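Local coordinates for protein proteasome chaperone 4 (Saccharomyces cerevisiae, PDB 2Z5B) that helps assemble the yeast 20S proteasome by promoting formation of its alpha ring, working as a heterodimer with the chaperone IRC25, at residues W119-L122 with P123-P127. Sequence-based numbering, arbitrary orientation.
Sequences WSSL and PSEDP
The carboxylate of E125 lies at the pyrrole edge of the W119 indole, near the ring plane, the two planes 31° apart; F47 meets the same indole edge-to-face. W119 NE1 donates to E125 OE2 (2.8 Å, N-H...O 157°). The other oxygen, E125 OE1, accepts a short bond from S121 OG at 2.6 Å; both donors come from the syn side, tilted out of the carboxylate plane, and S121 OG is bonded to S60 OG as well. A water bound to E125 OE2 at 2.8 Å also donates to S120 O and accepts from L122 N, tying the carboxylate to the backbone where the strand ends. With CG anti to the backbone N (chi1 -173°) and the chain extended beyond it, E125, the last residue of the type I turn that begins at L122, reaches back to the end of the strand; E125 N closes the turn on L122 O at 3.0 Å. Trimming this side chain to an alanine would probably leave W119 NE1 and the water without their acceptor and S121 OG with S60 as its remaining partner, weakening the tie between turn and strand. The turn follows strand 115-121, which lies between strands 41-47 and 58-67 in the mixed sheet, and leads into helix 128-132; I96 of helix 94-111 and L130 of helix 128-132 touch both W119 and E125.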
ATOM      1  N   TRP A 119      -6.129   7.617   2.680  1.00 24.05           N
ATOM      2  CA  TRP A 119      -7.484   8.058   2.956  1.00 23.74           C
ATOM      3  C   TRP A 119      -8.429   7.371   1.963  1.00 23.64           C
ATOM      4  O   TRP A 119      -8.285   7.506   0.750  1.00 23.38           O
ATOM      5  CB  TRP A 119      -7.678   9.597   2.986  1.00 24.54           C
ATOM      6  CG  TRP A 119      -9.141   9.883   3.332  1.00 23.84           C
ATOM      7  CD1 TRP A 119     -10.156  10.052   2.449  1.00 24.05           C
ATOM      8  CD2 TRP A 119      -9.738   9.907   4.645  1.00 25.20           C
ATOM      9  NE1 TRP A 119     -11.349  10.209   3.124  1.00 25.19           N
ATOM     10  CE2 TRP A 119     -11.118  10.120   4.473  1.00 25.50           C
ATOM     11  CE3 TRP A 119      -9.231   9.770   5.951  1.00 25.71           C
ATOM     12  CZ2 TRP A 119     -12.007  10.231   5.558  1.00 26.21           C
ATOM     13  CZ3 TRP A 119     -10.110   9.873   7.027  1.00 24.97           C
ATOM     14  CH2 TRP A 119     -11.478  10.100   6.829  1.00 25.21           C
ATOM     15  N   SER A 120      -9.337   6.579   2.516  1.00 24.33           N
ATOM     16  CA  SER A 120     -10.313   5.796   1.773  1.00 25.22           C
ATOM     17  C   SER A 120     -11.635   6.553   1.782  1.00 25.94           C
ATOM     18  O   SER A 120     -12.181   6.821   2.847  1.00 26.46           O
ATOM     19  CB  SER A 120     -10.489   4.421   2.455  1.00 25.59           C
ATOM     20  OG  SER A 120     -11.632   3.741   1.940  1.00 27.55           O
ATOM     21  N   SER A 121     -12.153   6.863   0.595  1.00 26.67           N
ATOM     22  CA  SER A 121     -13.372   7.656   0.448  1.00 26.71           C
ATOM     23  C   SER A 121     -14.570   6.800   0.084  1.00 26.74           C
ATOM     24  O   SER A 121     -14.581   6.171  -0.965  1.00 25.84           O
ATOM     25  CB  SER A 121     -13.182   8.718  -0.636  1.00 27.12           C
ATOM     26  OG  SER A 121     -12.231   9.684  -0.218  1.00 26.19           O
ATOM     27  N   LEU A 122     -15.574   6.781   0.956  1.00 27.26           N
ATOM     28  CA  LEU A 122     -16.859   6.187   0.609  1.00 29.12           C
ATOM     29  C   LEU A 122     -17.392   6.771  -0.707  1.00 29.00           C
ATOM     30  O   LEU A 122     -17.171   7.947  -1.006  1.00 28.34           O
ATOM     31  CB  LEU A 122     -17.890   6.409   1.729  1.00 29.23           C
ATOM     32  CG  LEU A 122     -17.726   5.623   3.036  1.00 30.84           C
ATOM     33  CD1 LEU A 122     -18.841   5.963   4.041  1.00 29.90           C
ATOM     34  CD2 LEU A 122     -17.669   4.099   2.800  1.00 31.72           C
ATOM     35  N   PRO A 123     -18.104   5.956  -1.498  1.00 30.33           N
ATOM     36  CA  PRO A 123     -18.730   6.529  -2.683  1.00 31.16           C
ATOM     37  C   PRO A 123     -19.521   7.793  -2.328  1.00 31.86           C
ATOM     38  O   PRO A 123     -19.533   8.732  -3.122  1.00 32.62           O
ATOM     39  CB  PRO A 123     -19.668   5.410  -3.136  1.00 31.80           C
ATOM     40  CG  PRO A 123     -18.934   4.169  -2.727  1.00 31.42           C
ATOM     41  CD  PRO A 123     -18.359   4.506  -1.389  1.00 29.74           C
ATOM     42  N   SER A 124     -20.097   7.829  -1.120  1.00 32.25           N
ATOM     43  CA  SER A 124     -21.015   8.894  -0.674  1.00 33.55           C
ATOM     44  C   SER A 124     -20.350  10.080   0.029  1.00 33.83           C
ATOM     45  O   SER A 124     -21.014  11.067   0.377  1.00 34.13           O
ATOM     46  CB  SER A 124     -22.046   8.302   0.283  1.00 33.38           C
ATOM     47  OG  SER A 124     -21.386   7.857   1.453  1.00 35.55           O
ATOM     48  N   GLU A 125     -19.042   9.974   0.237  1.00 32.83           N
ATOM     49  CA  GLU A 125     -18.303  10.970   1.000  1.00 31.85           C
ATOM     50  C   GLU A 125     -18.500  12.407   0.549  1.00 31.07           C
ATOM     51  O   GLU A 125     -18.341  12.743  -0.628  1.00 30.48           O
ATOM     52  CB  GLU A 125     -16.816  10.648   0.938  1.00 31.33           C
ATOM     53  CG  GLU A 125     -15.970  11.508   1.813  1.00 30.86           C
ATOM     54  CD  GLU A 125     -14.542  11.100   1.686  1.00 30.57           C
ATOM     55  OE1 GLU A 125     -13.910  11.491   0.683  1.00 27.72           O
ATOM     56  OE2 GLU A 125     -14.086  10.340   2.562  1.00 30.32           O
ATOM     57  N   ASP A 126     -18.809  13.253   1.523  1.00 30.55           N
ATOM     58  CA  ASP A 126     -18.681  14.689   1.386  1.00 31.08           C
ATOM     59  C   ASP A 126     -17.404  15.076   2.168  1.00 31.10           C
ATOM     60  O   ASP A 126     -17.411  15.061   3.395  1.00 32.01           O
ATOM     61  CB  ASP A 126     -19.929  15.356   1.986  1.00 29.99           C
ATOM     62  CG  ASP A 126     -19.820  16.862   2.080  1.00 30.14           C
ATOM     63  OD1 ASP A 126     -18.861  17.449   1.528  1.00 29.52           O
ATOM     64  OD2 ASP A 126     -20.713  17.459   2.732  1.00 30.62           O
ATOM     65  N   PRO A 127     -16.301  15.406   1.472  1.00 31.87           N
ATOM     66  CA  PRO A 127     -15.081  15.739   2.228  1.00 32.49           C
ATOM     67  C   PRO A 127     -15.153  16.941   3.205  1.00 33.71           C
ATOM     68  O   PRO A 127     -14.230  17.113   4.004  1.00 32.90           O
ATOM     69  CB  PRO A 127     -14.034  15.986   1.137  1.00 32.55           C
ATOM     70  CG  PRO A 127     -14.549  15.292  -0.065  1.00 32.22           C
ATOM     71  CD  PRO A 127     -16.065  15.468   0.022  1.00 31.70           C
TER
HETATM   72  O   HOH W   1     -14.598   7.815   3.688  1.00 34.06           O